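Local coordinates for protein ferredoxin (Mycobacterium smegmatis, PDB 2V2K) that transfers electrons in a variety of metabolic reactions, through one [3Fe-4S] and one [4Fe-4S] cluster, at residues 4-9 against 65-70; 53-56 against 60-63. All blocks are in the same frame, centred on the assembly; numbering follows the deposited sequence. Where two conformers were deposited one is given.

Interaction 1 of 2, residues 4-9 against 65-70; sequences IAEPCV and SSYAQA. With F3S (Fe3-s4 cluster), chain D.
The phenol of Tyr67 donates its proton to the carboxylate of Glu6, with OH and OE1 2.6 Å apart. This bond ties helix 67-73 to the loop that follows strand 2-4, the loop that carries the first cysteine of a bacterial-type seven-iron ferredoxin. The acceptor is reached on its anti side, 23° out of the carboxylate plane, while OE1 itself lies at the ring edge, in the plane of the phenol. Glu6 reaches there with CG anti to the backbone N (chi1 -165°) and an extended chain beyond; carboxylate and ring end up 64° apart.

Behind the hydroxyl, the ring lies flat against backbone. Glu6 N sits 3.6 Å above the plane of the Tyr67 ring, over its centre, and the carbonyl carbon of Ala5 covers the same face nearer the rim. Ala5 CA adds an off-centre CH-pi contact, and Tyr67 CB approaches Ile4 O at 3.7 Å. Ile97 of helix 95-98 and Leu100 pack on Tyr67 from the C-terminal region, and Asn71 ND2 bonds both Ile4 O and Tyr67 O.

The tyrosine thus packs directly on the chain that delivers a cluster ligand. A short 3-10 turn, residues 6-8, with Cys8 N bonded to Ala5 O, ends on the cysteine: Cys8 SG binds FE3 of the three-iron cluster it ligates at 2.4 Å.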
loop_
_atom_site.group_PDB
_atom_site.type_symbol
_atom_site.label_atom_id
_atom_site.label_comp_id
_atom_site.label_asym_id
_atom_site.label_seq_id
_atom_site.Cartn_x
_atom_site.Cartn_y
_atom_site.Cartn_z
ATOM N N ILE A 4 3.734 1.971 0.390
ATOM C CA ILE A 4 3.870 0.813 1.278
ATOM C C ILE A 4 4.872 -0.173 0.637
ATOM O O ILE A 4 4.722 -0.579 -0.522
ATOM C CB ILE A 4 2.494 0.152 1.582
ATOM C CG1 ILE A 4 1.511 1.194 2.157
ATOM C CG2 ILE A 4 2.668 -1.021 2.541
ATOM C CD1 ILE A 4 0.138 0.660 2.555
ATOM N N ALA A 5 5.878 -0.559 1.421
ATOM C CA ALA A 5 6.961 -1.462 0.982
ATOM C C ALA A 5 6.870 -2.862 1.661
ATOM O O ALA A 5 5.880 -3.164 2.366
ATOM C CB ALA A 5 8.334 -0.791 1.265
ATOM N N GLU A 6 7.906 -3.690 1.464
ATOM C CA GLU A 6 7.891 -5.138 1.806
ATOM C C GLU A 6 7.499 -5.545 3.233
ATOM O O GLU A 6 6.891 -6.592 3.396
ATOM C CB GLU A 6 9.245 -5.803 1.455
ATOM C CG GLU A 6 9.191 -7.359 1.432
ATOM C CD GLU A 6 10.223 -8.021 0.488
ATOM O OE1 GLU A 6 10.238 -7.739 -0.740
ATOM O OE2 GLU A 6 11.004 -8.871 0.971
ATOM N N PRO A 7 7.811 -4.723 4.268
ATOM C CA PRO A 7 7.414 -5.127 5.628
ATOM C C PRO A 7 5.929 -5.355 5.883
ATOM O O PRO A 7 5.591 -6.102 6.800
ATOM C CB PRO A 7 7.947 -3.997 6.510
ATOM C CG PRO A 7 9.051 -3.404 5.714
ATOM C CD PRO A 7 8.577 -3.466 4.292
ATOM N N CYS A 8 5.062 -4.752 5.081
ATOM C CA CYS A 8 3.625 -4.992 5.187
ATOM C C CYS A 8 3.203 -6.411 4.780
ATOM O O CYS A 8 2.170 -6.889 5.254
ATOM C CB CYS A 8 2.855 -3.970 4.331
ATOM S SG CYS A 8 1.046 -4.043 4.480
ATOM N N VAL A 9 3.978 -7.055 3.903
ATOM C CA VAL A 9 3.555 -8.319 3.249
ATOM C C VAL A 9 3.324 -9.405 4.294
ATOM O O VAL A 9 4.211 -9.688 5.114
ATOM C CB VAL A 9 4.550 -8.805 2.179
ATOM C CG1 VAL A 9 4.173 -10.245 1.699
ATOM C CG2 VAL A 9 4.597 -7.814 1.017
ATOM N N SER A 65 12.990 -0.581 -3.844
ATOM C CA SER A 65 12.665 0.479 -4.804
ATOM C C SER A 65 11.530 0.126 -5.784
ATOM O O SER A 65 10.884 1.022 -6.325
ATOM C CB SER A 65 13.914 0.941 -5.563
ATOM O OG SER A 65 14.479 -0.108 -6.326
ATOM N N SER A 66 11.258 -1.160 -5.988
ATOM C CA SER A 66 10.244 -1.569 -6.948
ATOM C C SER A 66 8.817 -1.446 -6.384
ATOM O O SER A 66 7.848 -1.524 -7.137
ATOM C CB SER A 66 10.505 -2.999 -7.418
ATOM O OG SER A 66 10.171 -3.903 -6.373
ATOM N N TYR A 67 8.698 -1.234 -5.071
ATOM C CA TYR A 67 7.375 -1.140 -4.423
ATOM C C TYR A 67 6.531 0.081 -4.817
ATOM O O TYR A 67 5.318 -0.018 -4.850
ATOM C CB TYR A 67 7.468 -1.298 -2.889
ATOM C CG TYR A 67 7.574 -2.748 -2.467
ATOM C CD1 TYR A 67 6.435 -3.496 -2.155
ATOM C CD2 TYR A 67 8.807 -3.388 -2.430
ATOM C CE1 TYR A 67 6.527 -4.830 -1.790
ATOM C CE2 TYR A 67 8.913 -4.717 -2.081
ATOM C CZ TYR A 67 7.778 -5.449 -1.753
ATOM O OH TYR A 67 7.889 -6.792 -1.413
ATOM N N ALA A 68 7.154 1.207 -5.154
ATOM C CA ALA A 68 6.396 2.345 -5.691
ATOM C C ALA A 68 5.588 2.006 -6.945
ATOM O O ALA A 68 4.407 2.304 -7.015
ATOM C CB ALA A 68 7.325 3.540 -5.957
ATOM N N GLN A 69 6.225 1.394 -7.945
ATOM C CA GLN A 69 5.478 0.888 -9.094
ATOM C C GLN A 69 4.413 -0.161 -8.728
ATOM O O GLN A 69 3.355 -0.216 -9.368
ATOM C CB GLN A 69 6.418 0.276 -10.132
ATOM C CG GLN A 69 5.729 -0.021 -11.451
ATOM C CD GLN A 69 5.226 1.243 -12.150
ATOM O OE1 GLN A 69 4.052 1.338 -12.527
ATOM N NE2 GLN A 69 6.115 2.228 -12.308
ATOM N N ALA A 70 4.698 -0.975 -7.716
ATOM C CA ALA A 70 3.772 -2.015 -7.286
ATOM C C ALA A 70 2.484 -1.414 -6.735
ATOM O O ALA A 70 1.394 -1.932 -6.976
ATOM C CB ALA A 70 4.428 -2.912 -6.247
HETATM FE FE1 F3S D . -0.617 -0.449 7.263
HETATM FE FE3 F3S D . 0.677 -2.590 6.399
HETATM FE FE4 F3S D . 1.704 -1.130 8.355
HETATM S S1 F3S D . -1.436 -2.471 6.643
HETATM S S2 F3S D . -0.052 -0.287 9.456
HETATM S S3 F3S D . 1.301 -0.553 6.219
HETATM S S4 F3S D . 1.777 -3.411 8.053
#

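Interaction 2 of 2, residues 53-56 against 60-63; sequences AIYY and VPDQ. With F3S (Fe3-s4 cluster), chain D.
Pro61 stands at about a right angle to Tyr55, its CD carbon set almost exactly above the middle of the phenol ring. The distance from Pro61 CD to the ring centroid of Tyr55 is 3.9 Å, and the line between them departs only 4° from the ring normal, a clear CH-pi contact over the face. CD is nearly equidistant from all six ring carbons, with CE1 and CD1 of Tyr55 nearest, at 4.0 Å from Pro61 CD, and Pro61 CG reaches out toward CZ at the hydroxyl end. The proline ring turns its CD-CG edge to the aromatic face, with CD foremost, and is not stacked flat on it.

Val60 fills in at the root of the same side chain. Its CG2 branch lies anti to the carbonyl carbon and beside the backbone N, where it meets Tyr55 CB at 3.9 Å and also nears Tyr56 O. Tyr55 has its own ring anti to the carbonyl carbon (chi1 -62°), which swings the phenol alongside the returning chain. The strand belongs to this ferredoxin's two-stranded antiparallel sheet (2-4 with 54-56), and after three intervening residues its exit folds back on it by apolar packing near the surface.

The strand neighbours of Tyr55, Ile54 and Tyr56, both point away from 60-63, and Ile54 CG1 lies 3.9 Å from S3 of the cluster bound by Cys8. Tyr55 pairs with Val3 of strand 2-4, Val60 also rests on Val3, and Trp64 touches Tyr55 where the chain runs on toward helix 67-73.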
loop_
_atom_site.group_PDB
_atom_site.type_symbol
_atom_site.label_atom_id
_atom_site.label_comp_id
_atom_site.label_asym_id
_atom_site.label_seq_id
_atom_site.Cartn_x
_atom_site.Cartn_y
_atom_site.Cartn_z
ATOM N N ALA A 53 6.595 0.045 7.418
ATOM C CA ALA A 53 6.400 -0.294 5.994
ATOM C C ALA A 53 6.225 0.922 5.091
ATOM O O ALA A 53 6.430 0.827 3.883
ATOM C CB ALA A 53 5.178 -1.194 5.821
ATOM N N ILE A 54 5.820 2.046 5.672
ATOM C CA ILE A 54 5.392 3.216 4.902
ATOM C C ILE A 54 6.488 4.272 4.824
ATOM O O ILE A 54 7.083 4.626 5.851
ATOM C CB ILE A 54 4.109 3.871 5.477
ATOM C CG1 ILE A 54 2.975 2.857 5.501
ATOM C CG2 ILE A 54 3.756 5.058 4.620
ATOM C CD1 ILE A 54 1.664 3.354 6.024
ATOM N N TYR A 55 6.742 4.733 3.587
ATOM C CA TYR A 55 7.732 5.761 3.277
ATOM C C TYR A 55 7.218 6.839 2.289
ATOM O O TYR A 55 6.478 6.558 1.349
ATOM C CB TYR A 55 8.985 5.103 2.665
ATOM C CG TYR A 55 9.692 4.142 3.574
ATOM C CD1 TYR A 55 10.772 4.550 4.353
ATOM C CD2 TYR A 55 9.279 2.818 3.668
ATOM C CE1 TYR A 55 11.417 3.660 5.211
ATOM C CE2 TYR A 55 9.916 1.926 4.512
ATOM C CZ TYR A 55 10.975 2.350 5.289
ATOM O OH TYR A 55 11.620 1.443 6.115
ATOM N N TYR A 56 7.650 8.083 2.455
ATOM C CA TYR A 56 7.441 9.056 1.391
ATOM C C TYR A 56 8.177 8.531 0.141
ATOM O O TYR A 56 9.263 7.905 0.246
ATOM C CB TYR A 56 7.939 10.461 1.811
ATOM C CG TYR A 56 7.843 11.513 0.726
ATOM C CD1 TYR A 56 6.618 11.872 0.177
ATOM C CD2 TYR A 56 8.992 12.145 0.235
ATOM C CE1 TYR A 56 6.525 12.836 -0.831
ATOM C CE2 TYR A 56 8.909 13.099 -0.756
ATOM C CZ TYR A 56 7.677 13.443 -1.298
ATOM O OH TYR A 56 7.616 14.397 -2.308
ATOM N N VAL A 60 11.855 5.875 -0.051
ATOM C CA VAL A 60 11.795 4.426 -0.172
ATOM C C VAL A 60 13.219 3.887 -0.370
ATOM O O VAL A 60 13.911 4.301 -1.298
ATOM C CB VAL A 60 10.922 3.983 -1.341
ATOM C CG1 VAL A 60 11.030 2.469 -1.539
ATOM C CG2 VAL A 60 9.468 4.397 -1.104
ATOM N N PRO A 61 13.657 2.972 0.511
ATOM C CA PRO A 61 15.006 2.407 0.371
ATOM C C PRO A 61 15.247 1.724 -0.976
ATOM O O PRO A 61 14.316 1.163 -1.548
ATOM C CB PRO A 61 15.068 1.362 1.493
ATOM C CG PRO A 61 14.013 1.750 2.456
ATOM C CD PRO A 61 12.943 2.422 1.679
ATOM N N ASP A 62 16.493 1.756 -1.449
ATOM C CA ASP A 62 16.892 1.118 -2.731
ATOM C C ASP A 62 16.468 -0.363 -2.831
ATOM O O ASP A 62 15.978 -0.801 -3.877
ATOM C CB ASP A 62 18.419 1.257 -2.977
ATOM C CG ASP A 62 18.860 2.716 -3.255
ATOM O OD1 ASP A 62 18.000 3.609 -3.441
ATOM O OD2 ASP A 62 20.083 2.977 -3.288
ATOM N N GLN A 63 16.631 -1.120 -1.748
ATOM C CA GLN A 63 16.287 -2.553 -1.730
ATOM C C GLN A 63 14.801 -2.854 -1.998
ATOM O O GLN A 63 14.444 -3.936 -2.482
ATOM C CB GLN A 63 16.691 -3.181 -0.390
ATOM C CG GLN A 63 16.228 -2.384 0.859
ATOM C CD GLN A 63 16.035 -3.247 2.111
ATOM O OE1 GLN A 63 15.849 -2.721 3.217
ATOM N NE2 GLN A 63 16.056 -4.569 1.938
HETATM FE FE1 F3S D . -0.617 -0.449 7.263
HETATM FE FE3 F3S D . 0.677 -2.590 6.399
HETATM FE FE4 F3S D . 1.704 -1.130 8.355
HETATM S S1 F3S D . -1.436 -2.471 6.643
HETATM S S2 F3S D . -0.052 -0.287 9.456
HETATM S S3 F3S D . 1.301 -0.553 6.219
HETATM S S4 F3S D . 1.777 -3.411 8.053
#

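The two contacts lie on the same side of the chain's centre, their own centres about 7 Å apart, and meet in the two-stranded antiparallel sheet of 2-4 and 54-56. In sequence, 4-9 comes first, then both segments of interaction 2, and finally 65-70, so the turn-back after strand 54-56 is completed before helix 67-73 returns to the N-terminal loop. Ala5 N and Ala53 O, 2.9 Å apart in a probable hydrogen bond, join them directly, and Ile4 packs on Ile54. Interaction 1 is buried and interaction 2 superficial, yet both include residues touching the cluster bound by Cys8, so residues of its pocket lie in both contacts, beside the segments 60-63 and 65-70.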